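Local structure of beta-1,4-exocellulase (Thermobifida fusca, 4AVO) at residues I204-A209 against K276-D281; G324-Q329 against D374-P379; E336-N341 against Y349-P354. The protein hydrolyses beta-1,4-glucosidic bonds of cellulose as a family 6 cellobiohydrolase, of which this chain is the catalytic domain. The protein carries 1 engineered substitution. All coordinates share one frame; numbering follows the deposited sequence.

How the interactions relate
From the N terminus, interaction 1 comes first: residues 276-281 return to the end of helix 195-209, closing a loop of 66 residues, tying two helices of the alpha/beta domain together and running on to Asp-281, a calcium ligand. Interaction 2 opens later, at 324-329, and closes only at 374-379, where a disulfide joins two long loops beside the bound glucose units. Interaction 3 joins the open end of the beta hairpin 339-343/346-350 and its flanking loops, and lies wholly within that second loop, so 2 encloses 3 and neither crosses 1. Interactions 1 and 2 lie on opposite sides of the chain's centre, their centres about 31 Å apart; 2 and 3 both reach the glycan pocket.

Interaction 1 of 3, residues I204-A209 against K276-D281; sequences IFYEAA and KGFRSD. With CA (calcium ion), chain C.
Phe-278, whose ring touches Tyr-206 and Ala-209 across the contact, leads three residues on to Asp-281, whose backbone O binds the calcium ion at 2.3 Å, together with Asp-4 and four waters. Arg-279 holds the Asp-281 carboxylate side-on, NE and NH2 each meeting a different oxygen, with NE 2.9 Å from OD1. Back at the helix, the rim of the Phe-278 ring meets a backbone carbonyl, CZ lying 3.6 Å from Phe-205 O, near the ring plane. The same end of that ring reaches the helix surface at Ala-209, with Phe-278 CE1 3.6 Å from Ala-209 CB. Tyr-206 adds an offset edge-to-face pair: its edge is turned toward the face of Phe-278, the ring planes 82° apart and the centroids 5.9 Å apart. With CG anti to the backbone N (chi1 -172°), the Tyr-206 ring is carried over to the Lys-276 chain, which is bent at chi2 so that both its CG and its CE touch the ring, CE coming 3.7 Å from Tyr-206 CD2. The ammonium end goes on to a salt bridge with Asp-203, while the backbone oxygen of Lys-276 lies over one face of the tyrosine toward its rim. These contacts join helix 195-209 to the end of helix 262-276 in the family 6 alpha/beta domain. Gly-277 ends the second helix in a Schellman motif with positive phi (133°); a CB there would jam against the preceding carbonyl and crowd Tyr-206. Phe-278 then turns inward, packing on Leu-273 and edge-to-face on Phe-222.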
loop_
_atom_site.group_PDB
_atom_site.type_symbol
_atom_site.label_atom_id
_atom_site.label_comp_id
_atom_site.label_asym_id
_atom_site.label_seq_id
_atom_site.Cartn_x
_atom_site.Cartn_y
_atom_site.Cartn_z
ATOM N N ILE A 204 -7.220 -0.245 -16.544
ATOM C CA ILE A 204 -7.360 -1.542 -15.863
ATOM C C ILE A 204 -8.166 -1.426 -14.570
ATOM O O ILE A 204 -8.908 -2.346 -14.225
ATOM C CB ILE A 204 -6.006 -2.298 -15.663
ATOM C CG1 ILE A 204 -6.267 -3.768 -15.300
ATOM C CG2 ILE A 204 -5.127 -1.635 -14.619
ATOM C CD1 ILE A 204 -5.501 -4.746 -16.153
ATOM N N PHE A 205 -8.041 -0.296 -13.878
ATOM C CA PHE A 205 -8.867 -0.042 -12.694
ATOM C C PHE A 205 -10.345 -0.006 -13.078
ATOM O O PHE A 205 -11.184 -0.579 -12.389
ATOM C CB PHE A 205 -8.483 1.272 -12.003
ATOM C CG PHE A 205 -7.073 1.310 -11.486
ATOM C CD1 PHE A 205 -6.429 0.149 -11.060
ATOM C CD2 PHE A 205 -6.401 2.526 -11.383
ATOM C CE1 PHE A 205 -5.121 0.195 -10.577
ATOM C CE2 PHE A 205 -5.093 2.583 -10.895
ATOM C CZ PHE A 205 -4.454 1.415 -10.497
ATOM N N TYR A 206 -10.649 0.660 -14.189
ATOM C CA TYR A 206 -12.016 0.759 -14.672
ATOM C C TYR A 206 -12.543 -0.619 -15.087
ATOM O O TYR A 206 -13.690 -0.951 -14.804
ATOM C CB TYR A 206 -12.097 1.760 -15.830
ATOM C CG TYR A 206 -13.507 2.079 -16.277
ATOM C CD1 TYR A 206 -14.343 2.883 -15.497
ATOM C CD2 TYR A 206 -14.001 1.584 -17.482
ATOM C CE1 TYR A 206 -15.655 3.177 -15.910
ATOM C CE2 TYR A 206 -15.304 1.880 -17.909
ATOM C CZ TYR A 206 -16.119 2.673 -17.117
ATOM O OH TYR A 206 -17.400 2.962 -17.540
ATOM N N GLU A 207 -11.691 -1.422 -15.728
ATOM C CA GLU A 207 -12.059 -2.786 -16.119
ATOM C C GLU A 207 -12.453 -3.626 -14.899
ATOM O O GLU A 207 -13.507 -4.262 -14.892
ATOM C CB GLU A 207 -10.915 -3.456 -16.879
ATOM C CG GLU A 207 -11.283 -4.807 -17.494
ATOM C CD GLU A 207 -10.107 -5.506 -18.168
ATOM O OE1 GLU A 207 -9.001 -4.926 -18.234
ATOM O OE2 GLU A 207 -10.292 -6.650 -18.634
ATOM N N ALA A 208 -11.605 -3.608 -13.868
ATOM C CA ALA A 208 -11.852 -4.366 -12.636
ATOM C C ALA A 208 -13.122 -3.899 -11.924
ATOM O O ALA A 208 -13.901 -4.722 -11.445
ATOM C CB ALA A 208 -10.657 -4.277 -11.699
ATOM N N ALA A 209 -13.328 -2.585 -11.875
ATOM C CA ALA A 209 -14.533 -2.006 -11.275
ATOM C C ALA A 209 -15.816 -2.407 -12.006
ATOM O O ALA A 209 -16.909 -2.270 -11.457
ATOM C CB ALA A 209 -14.418 -0.496 -11.208
ATOM N N LYS A 276 -12.515 9.003 -16.623
ATOM C CA LYS A 276 -12.763 7.657 -17.148
ATOM C C LYS A 276 -14.163 7.127 -16.808
ATOM O O LYS A 276 -14.701 6.269 -17.514
ATOM C CB LYS A 276 -11.686 6.690 -16.635
ATOM C CG LYS A 276 -11.778 5.269 -17.187
ATOM C CD LYS A 276 -11.376 5.208 -18.656
ATOM C CE LYS A 276 -11.605 3.826 -19.244
ATOM N NZ LYS A 276 -11.046 3.737 -20.619
ATOM N N GLY A 277 -14.750 7.629 -15.726
ATOM C CA GLY A 277 -16.102 7.227 -15.357
ATOM C C GLY A 277 -16.318 6.845 -13.905
ATOM O O GLY A 277 -17.422 6.458 -13.534
ATOM N N PHE A 278 -15.279 6.946 -13.077
ATOM C CA PHE A 278 -15.466 6.774 -11.627
ATOM C C PHE A 278 -16.249 7.952 -11.049
ATOM O O PHE A 278 -16.323 9.011 -11.674
ATOM C CB PHE A 278 -14.123 6.584 -10.910
ATOM C CG PHE A 278 -13.532 5.216 -11.107
ATOM C CD1 PHE A 278 -13.910 4.158 -10.283
ATOM C CD2 PHE A 278 -12.629 4.978 -12.135
ATOM C CE1 PHE A 278 -13.377 2.884 -10.466
ATOM C CE2 PHE A 278 -12.095 3.704 -12.331
ATOM C CZ PHE A 278 -12.474 2.659 -11.497
ATOM N N ARG A 279 -16.846 7.755 -9.873
ATOM C CA ARG A 279 -17.680 8.781 -9.241
ATOM C C ARG A 279 -16.892 10.057 -8.976
ATOM O O ARG A 279 -15.740 10.004 -8.565
ATOM C CB ARG A 279 -18.244 8.275 -7.916
ATOM C CG ARG A 279 -19.163 7.073 -8.022
ATOM C CD ARG A 279 -19.621 6.632 -6.641
ATOM N NE ARG A 279 -20.281 7.717 -5.912
ATOM C CZ ARG A 279 -21.589 7.961 -5.939
ATOM N NH1 ARG A 279 -22.405 7.202 -6.662
ATOM N NH2 ARG A 279 -22.087 8.970 -5.236
ATOM N N SER A 280 -17.529 11.207 -9.183
ATOM C CA SER A 280 -16.862 12.490 -8.961
ATOM C C SER A 280 -16.553 12.751 -7.481
ATOM O O SER A 280 -15.776 13.655 -7.156
ATOM C CB SER A 280 -17.702 13.631 -9.536
ATOM O OG SER A 280 -18.878 13.798 -8.772
ATOM N N ASP A 281 -17.163 11.973 -6.588
ATOM C CA ASP A 281 -16.891 12.120 -5.155
ATOM C C ASP A 281 -15.894 11.105 -4.591
ATOM O O ASP A 281 -15.771 10.966 -3.367
ATOM C CB ASP A 281 -18.192 12.147 -4.330
ATOM C CG ASP A 281 -19.072 10.917 -4.550
ATOM O OD1 ASP A 281 -18.622 9.919 -5.162
ATOM O OD2 ASP A 281 -20.239 10.951 -4.100
HETATM CA CA CA C . -16.050 10.395 -1.185
HETATM O O HOH W 1 -16.643 8.082 -2.396
HETATM O O HOH W 2 -14.262 11.938 -0.519
HETATM O O HOH W 3 -14.197 8.938 -0.840
HETATM O O HOH W 4 -18.380 9.746 -1.661
#

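Interaction 2 of 3, residues G324-Q329 against D374-P379; sequences GNWCNQ and DRMCDP. With BGC (beta-D-glucopyranose), chain B; BGC (beta-D-glucopyranose), chain D; BGC (beta-D-glucopyranose), chain E.
Trp-326 meets Met-376 and Cys-377 with the ring that also carries sugar: CZ2 lies 3.7 Å from Met-376 CB, and CH2 is 3.8 Å from Cys-377 SG, an oblique sulfur-aromatic contact. Over one face sits the chain E glucose, its C2 3.8 Å above the ring plane and over its centre, the carbohydrate-aromatic stacking familiar in cellulases; the opposite face is covered toward its rim by Cys-327 CB. CG stands between the backbone N and the carbonyl carbon (chi1 57°), which turns the indole toward the glycan. An alanine here would remove the platform, and the chain E glucose would probably lose its stacking partner while Met-376 CB and the disulfide faced a gap. Met-376, bent at chi2 and chi3, curls back until CE is 3.4 Å from Gly-324 O. Next outward, the Cys-327 to Cys-377 disulfide (SG to SG 2.1 Å, chi3 105°) locks the loops covalently. Two waters bridge them as well, one between Cys-327 N and Met-376 O, the other between Asn-328 ND2 and Cys-377 O. Asp-374 stands with its carboxylate 80° from the indole plane; its OD1 closes an Asx turn by accepting from Met-376 N (2.9 Å) through the anti lone pair, and its OD2 accepts from Leu-92 N. Asn-328 OD1 takes a bond from the backbone N of Asp-359, the predicted proton acceptor. Residues 324-329 lie in the loop between helix 308-315 and strand 339-343; residues 374-379, with a short 3-10 segment at 375-377, lie in the loop from strand 346-350 to helix 406-414.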
loop_
_atom_site.group_PDB
_atom_site.type_symbol
_atom_site.label_atom_id
_atom_site.label_comp_id
_atom_site.label_asym_id
_atom_site.label_seq_id
_atom_site.Cartn_x
_atom_site.Cartn_y
_atom_site.Cartn_z
ATOM N N GLY A 324 12.410 2.243 -7.696
ATOM C CA GLY A 324 11.967 0.846 -7.763
ATOM C C GLY A 324 12.436 -0.047 -6.621
ATOM O O GLY A 324 12.097 -1.235 -6.583
ATOM N N ASN A 325 13.222 0.511 -5.695
ATOM C CA ASN A 325 13.673 -0.244 -4.526
ATOM C C ASN A 325 12.556 -0.270 -3.483
ATOM O O ASN A 325 12.345 0.713 -2.767
ATOM C CB ASN A 325 14.961 0.360 -3.937
ATOM C CG ASN A 325 16.206 0.055 -4.766
ATOM O OD1 ASN A 325 17.310 0.523 -4.442
ATOM N ND2 ASN A 325 16.045 -0.723 -5.830
ATOM N N TRP A 326 11.840 -1.393 -3.415
ATOM C CA TRP A 326 10.605 -1.491 -2.628
ATOM C C TRP A 326 10.707 -2.214 -1.282
ATOM O O TRP A 326 9.794 -2.115 -0.452
ATOM C CB TRP A 326 9.493 -2.136 -3.479
ATOM C CG TRP A 326 9.849 -3.503 -4.038
ATOM C CD1 TRP A 326 10.353 -3.771 -5.280
ATOM C CD2 TRP A 326 9.724 -4.773 -3.372
ATOM N NE1 TRP A 326 10.543 -5.131 -5.433
ATOM C CE2 TRP A 326 10.166 -5.766 -4.277
ATOM C CE3 TRP A 326 9.271 -5.166 -2.102
ATOM C CZ2 TRP A 326 10.178 -7.136 -3.948
ATOM C CZ3 TRP A 326 9.283 -6.533 -1.769
ATOM C CH2 TRP A 326 9.738 -7.499 -2.696
ATOM N N CYS A 327 11.804 -2.936 -1.052
ATOM C CA CYS A 327 11.866 -3.835 0.099
ATOM C C CYS A 327 12.678 -3.322 1.282
ATOM O O CYS A 327 13.854 -2.973 1.132
ATOM C CB CYS A 327 12.373 -5.225 -0.310
ATOM S SG CYS A 327 12.205 -6.435 1.032
ATOM N N ASN A 328 12.043 -3.300 2.456
ATOM C CA ASN A 328 12.726 -3.046 3.735
ATOM C C ASN A 328 13.785 -1.954 3.624
ATOM O O ASN A 328 14.962 -2.159 3.933
ATOM C CB ASN A 328 13.328 -4.354 4.271
ATOM C CG ASN A 328 12.266 -5.381 4.640
ATOM O OD1 ASN A 328 11.159 -5.026 5.039
ATOM N ND2 ASN A 328 12.606 -6.658 4.518
ATOM N N GLN A 329 13.347 -0.786 3.179
ATOM C CA GLN A 329 14.275 0.226 2.700
ATOM C C GLN A 329 15.062 0.885 3.818
ATOM O O GLN A 329 14.488 1.446 4.756
ATOM C CB GLN A 329 13.545 1.237 1.817
ATOM C CG GLN A 329 13.262 0.668 0.436
ATOM C CD GLN A 329 14.547 0.420 -0.325
ATOM O OE1 GLN A 329 15.286 1.360 -0.621
ATOM N NE2 GLN A 329 14.843 -0.847 -0.607
ATOM N N ASP A 374 12.837 -13.302 -2.388
ATOM C CA ASP A 374 12.992 -12.304 -3.431
ATOM C C ASP A 374 14.278 -11.544 -3.188
ATOM O O ASP A 374 14.489 -10.998 -2.101
ATOM C CB ASP A 374 11.810 -11.327 -3.431
ATOM C CG ASP A 374 11.701 -10.551 -4.730
ATOM O OD1 ASP A 374 12.631 -9.796 -5.065
ATOM O OD2 ASP A 374 10.683 -10.711 -5.431
ATOM N N ARG A 375 15.138 -11.492 -4.201
ATOM C CA ARG A 375 16.443 -10.861 -4.017
ATOM C C ARG A 375 16.382 -9.334 -3.881
ATOM O O ARG A 375 17.360 -8.711 -3.485
ATOM C CB ARG A 375 17.434 -11.313 -5.093
ATOM C CG ARG A 375 17.856 -12.776 -4.929
ATOM C CD ARG A 375 19.265 -13.030 -5.418
ATOM N NE ARG A 375 20.273 -12.404 -4.561
ATOM C CZ ARG A 375 21.508 -12.097 -4.954
ATOM N NH1 ARG A 375 21.900 -12.352 -6.200
ATOM N NH2 ARG A 375 22.352 -11.529 -4.101
ATOM N N MET A 376 15.229 -8.731 -4.171
ATOM C CA MET A 376 15.059 -7.304 -3.895
ATOM C C MET A 376 15.060 -7.032 -2.384
ATOM O O MET A 376 15.172 -5.889 -1.960
ATOM C CB MET A 376 13.798 -6.736 -4.571
ATOM C CG MET A 376 13.956 -6.508 -6.085
ATOM S SD MET A 376 15.220 -5.283 -6.503
ATOM C CE MET A 376 14.376 -3.758 -6.065
ATOM N N CYS A 377 14.960 -8.096 -1.592
ATOM C CA CYS A 377 14.988 -8.007 -0.130
ATOM C C CYS A 377 16.346 -8.432 0.429
ATOM O O CYS A 377 16.561 -8.421 1.642
ATOM C CB CYS A 377 13.884 -8.872 0.471
ATOM S SG CYS A 377 12.232 -8.260 0.098
ATOM N N ASP A 378 17.234 -8.818 -0.482
ATOM C CA ASP A 378 18.615 -9.191 -0.186
ATOM C C ASP A 378 19.482 -7.933 -0.296
ATOM O O ASP A 378 19.595 -7.355 -1.377
ATOM C CB ASP A 378 19.042 -10.264 -1.206
ATOM C CG ASP A 378 20.502 -10.692 -1.080
ATOM O OD1 ASP A 378 21.277 -10.102 -0.305
ATOM O OD2 ASP A 378 20.870 -11.651 -1.788
ATOM N N PRO A 379 20.095 -7.496 0.822
ATOM C CA PRO A 379 20.915 -6.274 0.792
ATOM C C PRO A 379 22.039 -6.332 -0.247
ATOM O O PRO A 379 22.417 -5.294 -0.804
ATOM C CB PRO A 379 21.525 -6.212 2.197
ATOM C CG PRO A 379 20.671 -7.069 3.038
ATOM C CD PRO A 379 20.089 -8.126 2.154
HETATM C C2 BGC B . 7.638 -0.183 -8.450
HETATM C C3 BGC B . 7.706 -1.248 -7.370
HETATM C C4 BGC B . 7.015 -2.534 -7.836
HETATM C C5 BGC B . 7.565 -2.950 -9.207
HETATM C C6 BGC B . 6.782 -4.116 -9.800
HETATM C C1 BGC B . 8.205 -0.706 -9.764
HETATM O O2 BGC B . 8.368 0.951 -8.031
HETATM O O3 BGC B . 7.094 -0.725 -6.219
HETATM O O4 BGC B . 7.318 -3.564 -6.928
HETATM O O5 BGC B . 7.532 -1.893 -10.151
HETATM O O6 BGC B . 7.551 -4.731 -10.811
HETATM C C2 BGC D . 8.302 0.114 -14.412
HETATM C C3 BGC D . 7.666 -0.030 -13.031
HETATM C C4 BGC D . 8.693 0.173 -11.912
HETATM C C5 BGC D . 9.526 1.436 -12.164
HETATM C C6 BGC D . 10.655 1.633 -11.154
HETATM C C1 BGC D . 9.130 1.397 -14.504
HETATM O O2 BGC D . 7.293 0.139 -15.397
HETATM O O3 BGC D . 7.073 -1.305 -12.906
HETATM O O4 BGC D . 7.989 0.348 -10.705
HETATM O O5 BGC D . 10.086 1.416 -13.465
HETATM O O6 BGC D . 11.529 0.526 -11.185
HETATM C C2 BGC E . 6.513 -5.376 -5.580
HETATM C C3 BGC E . 5.511 -5.821 -4.498
HETATM C C4 BGC E . 5.352 -4.798 -3.355
HETATM C C5 BGC E . 5.153 -3.404 -3.995
HETATM C C6 BGC E . 5.194 -2.268 -2.985
HETATM C C1 BGC E . 6.236 -3.955 -6.062
HETATM O O2 BGC E . 6.512 -6.247 -6.703
HETATM O O3 BGC E . 5.934 -7.043 -3.941
HETATM O O4 BGC E . 4.298 -5.155 -2.428
HETATM O O5 BGC E . 6.171 -3.097 -4.942
HETATM O O6 BGC E . 4.903 -1.064 -3.665
HETATM O O HOH W 5 14.352 -3.330 -2.627
HETATM O O HOH W 6 15.476 -6.899 3.605
#

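Interaction 3 of 3, residues E336-N341 against Y349-P354; sequences ERPTVN and YVWVKP. With BGC (beta-D-glucopyranose), chain F; BGC (beta-D-glucopyranose), chain G.
Pro-338 and Trp-351 make the tight part of this contact, the proline CD standing 3.8 Å from the centroid of the indole's five-membered ring, almost on its normal, in a CH-pi contact. At the indole edge NE1 donates to Glu-336 O (2.9 Å), from above the carbonyl plane; the same oxygen also bonds to Thr-288. The aliphatic part of Arg-337 runs beside the six-membered ring, CD 3.5 Å from Trp-351 CZ2, before NH2 reaches Pro-418 O. Two backbone bonds, Thr-339 N to Tyr-349 O (3.0 Å) and Tyr-349 N to Thr-339 O (2.9 Å), make these residues an antiparallel hydrogen-bonded pair of the hairpin formed by strands 339-343 and 346-350, the latter running parallel to strand 283-287. Tyr-349 O also receives Pro-338 CA at 3.1 Å, a CA-H...O contact. Packing is looser on the partly exposed side: Thr-339 CB stays 4.4 Å from Tyr-349 CD2, and Glu-336, bent at chi2, brings OE2 to the tyrosine edge without bonding it. Beyond Trp-351 the chain enters the glycan pocket, where Lys-353 NZ donates to O5 and O6 of the chain F glucose and, at 2.9 Å, to O3 of the chain G glucose.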
loop_
_atom_site.group_PDB
_atom_site.type_symbol
_atom_site.label_atom_id
_atom_site.label_comp_id
_atom_site.label_asym_id
_atom_site.label_seq_id
_atom_site.Cartn_x
_atom_site.Cartn_y
_atom_site.Cartn_z
ATOM N N GLU A 336 3.685 10.905 8.233
ATOM C CA GLU A 336 2.563 11.568 8.888
ATOM C C GLU A 336 1.661 10.542 9.552
ATOM O O GLU A 336 1.357 9.504 8.962
ATOM C CB GLU A 336 1.756 12.338 7.852
ATOM C CG GLU A 336 2.399 13.619 7.403
ATOM C CD GLU A 336 1.773 14.812 8.062
ATOM O OE1 GLU A 336 2.031 15.042 9.265
ATOM O OE2 GLU A 336 0.994 15.505 7.378
ATOM N N ARG A 337 1.245 10.822 10.783
ATOM C CA ARG A 337 0.300 9.942 11.454
ATOM C C ARG A 337 -1.062 10.070 10.777
ATOM O O ARG A 337 -1.307 11.064 10.093
ATOM C CB ARG A 337 0.253 10.222 12.961
ATOM C CG ARG A 337 1.296 9.424 13.752
ATOM C CD ARG A 337 2.737 9.738 13.326
ATOM N NE ARG A 337 3.221 10.994 13.889
ATOM C CZ ARG A 337 4.311 11.645 13.486
ATOM N NH1 ARG A 337 5.056 11.192 12.479
ATOM N NH2 ARG A 337 4.650 12.775 14.085
ATOM N N PRO A 338 -1.930 9.044 10.910
ATOM C CA PRO A 338 -3.222 9.087 10.222
ATOM C C PRO A 338 -3.965 10.403 10.462
ATOM O O PRO A 338 -4.096 10.854 11.610
ATOM C CB PRO A 338 -3.966 7.883 10.809
ATOM C CG PRO A 338 -2.860 6.890 11.060
ATOM C CD PRO A 338 -1.714 7.744 11.578
ATOM N N THR A 339 -4.426 11.003 9.366
ATOM C CA THR A 339 -4.931 12.377 9.352
ATOM C C THR A 339 -6.083 12.465 8.361
ATOM O O THR A 339 -5.952 12.007 7.227
ATOM C CB THR A 339 -3.821 13.351 8.891
ATOM O OG1 THR A 339 -2.715 13.272 9.791
ATOM C CG2 THR A 339 -4.320 14.797 8.846
ATOM N N VAL A 340 -7.198 13.060 8.789
ATOM C CA VAL A 340 -8.372 13.262 7.916
ATOM C C VAL A 340 -8.187 14.429 6.927
ATOM O O VAL A 340 -7.729 15.518 7.308
ATOM C CB VAL A 340 -9.659 13.496 8.745
ATOM C CG1 VAL A 340 -10.871 13.751 7.840
ATOM C CG2 VAL A 340 -9.926 12.308 9.671
ATOM N N ASN A 341 -8.542 14.179 5.663
ATOM C CA ASN A 341 -8.548 15.188 4.579
ATOM C C ASN A 341 -7.391 16.203 4.636
ATOM O O ASN A 341 -7.610 17.408 4.789
ATOM C CB ASN A 341 -9.917 15.887 4.522
ATOM C CG ASN A 341 -10.106 16.742 3.273
ATOM O OD1 ASN A 341 -10.721 17.804 3.345
ATOM N ND2 ASN A 341 -9.603 16.276 2.127
ATOM N N TYR A 349 -4.494 10.563 5.127
ATOM C CA TYR A 349 -3.245 9.823 5.242
ATOM C C TYR A 349 -3.524 8.696 6.216
ATOM O O TYR A 349 -4.163 8.906 7.249
ATOM C CB TYR A 349 -2.099 10.690 5.767
ATOM C CG TYR A 349 -1.716 11.850 4.870
ATOM C CD1 TYR A 349 -1.869 11.776 3.482
ATOM C CD2 TYR A 349 -1.206 13.031 5.417
ATOM C CE1 TYR A 349 -1.517 12.844 2.662
ATOM C CE2 TYR A 349 -0.844 14.102 4.604
ATOM C CZ TYR A 349 -1.011 14.004 3.235
ATOM O OH TYR A 349 -0.670 15.068 2.430
ATOM N N VAL A 350 -3.056 7.497 5.881
ATOM C CA VAL A 350 -3.321 6.316 6.685
ATOM C C VAL A 350 -2.054 5.491 6.845
ATOM O O VAL A 350 -1.118 5.623 6.065
ATOM C CB VAL A 350 -4.413 5.417 6.048
ATOM C CG1 VAL A 350 -5.794 6.050 6.204
ATOM C CG2 VAL A 350 -4.110 5.155 4.580
ATOM N N TRP A 351 -2.044 4.648 7.868
ATOM C CA TRP A 351 -1.013 3.634 8.050
ATOM C C TRP A 351 -1.619 2.290 7.691
ATOM O O TRP A 351 -2.365 1.698 8.477
ATOM C CB TRP A 351 -0.526 3.629 9.496
ATOM C CG TRP A 351 0.407 4.761 9.822
ATOM C CD1 TRP A 351 0.652 5.875 9.071
ATOM C CD2 TRP A 351 1.189 4.901 11.014
ATOM N NE1 TRP A 351 1.561 6.691 9.712
ATOM C CE2 TRP A 351 1.901 6.118 10.908
ATOM C CE3 TRP A 351 1.358 4.112 12.160
ATOM C CZ2 TRP A 351 2.781 6.563 11.903
ATOM C CZ3 TRP A 351 2.232 4.554 13.153
ATOM C CH2 TRP A 351 2.930 5.777 13.015
ATOM N N VAL A 352 -1.338 1.832 6.480
ATOM C CA VAL A 352 -1.923 0.587 6.002
ATOM C C VAL A 352 -0.943 -0.551 6.227
ATOM O O VAL A 352 -1.265 -1.522 6.908
ATOM C CB VAL A 352 -2.362 0.697 4.537
ATOM C CG1 VAL A 352 -2.856 -0.659 4.018
ATOM C CG2 VAL A 352 -3.474 1.726 4.444
ATOM N N LYS A 353 0.253 -0.429 5.660
ATOM C CA LYS A 353 1.341 -1.320 6.043
ATOM C C LYS A 353 1.691 -1.014 7.505
ATOM O O LYS A 353 2.010 0.123 7.830
ATOM C CB LYS A 353 2.560 -1.106 5.146
ATOM C CG LYS A 353 3.770 -1.972 5.522
ATOM C CD LYS A 353 3.540 -3.458 5.248
ATOM C CE LYS A 353 4.758 -4.277 5.634
ATOM N NZ LYS A 353 4.614 -5.719 5.283
ATOM N N PRO A 354 1.601 -2.016 8.396
ATOM C CA PRO A 354 1.873 -1.722 9.806
ATOM C C PRO A 354 3.375 -1.608 10.063
ATOM O O PRO A 354 4.116 -2.552 9.765
ATOM C CB PRO A 354 1.283 -2.935 10.542
ATOM C CG PRO A 354 0.383 -3.615 9.527
ATOM C CD PRO A 354 1.083 -3.384 8.221
HETATM C C2 BGC F . 2.612 -9.703 3.726
HETATM C C3 BGC F . 1.444 -10.057 4.647
HETATM C C4 BGC F . 1.305 -9.038 5.772
HETATM C C5 BGC F . 1.311 -7.621 5.191
HETATM C C6 BGC F . 1.287 -6.540 6.274
HETATM C C1 BGC F . 2.549 -8.252 3.232
HETATM O O2 BGC F . 2.620 -10.610 2.645
HETATM O O3 BGC F . 1.610 -11.350 5.187
HETATM O O4 BGC F . 0.111 -9.298 6.470
HETATM O O5 BGC F . 2.462 -7.419 4.387
HETATM O O6 BGC F . 2.516 -6.535 6.976
HETATM C C2 BGC G . 5.051 -5.249 0.073
HETATM C C3 BGC G . 4.922 -6.091 1.363
HETATM C C4 BGC G . 3.560 -6.751 1.567
HETATM C C5 BGC G . 2.936 -6.964 0.181
HETATM C C6 BGC G . 1.933 -5.858 -0.126
HETATM C C1 BGC G . 4.696 -5.974 -1.240
HETATM O O2 BGC G . 6.414 -4.925 0.012
HETATM O O3 BGC G . 5.214 -5.286 2.489
HETATM O O4 BGC G . 3.675 -7.946 2.362
HETATM O O5 BGC G . 3.869 -7.085 -0.898
HETATM O O6 BGC G . 2.615 -4.712 -0.579
#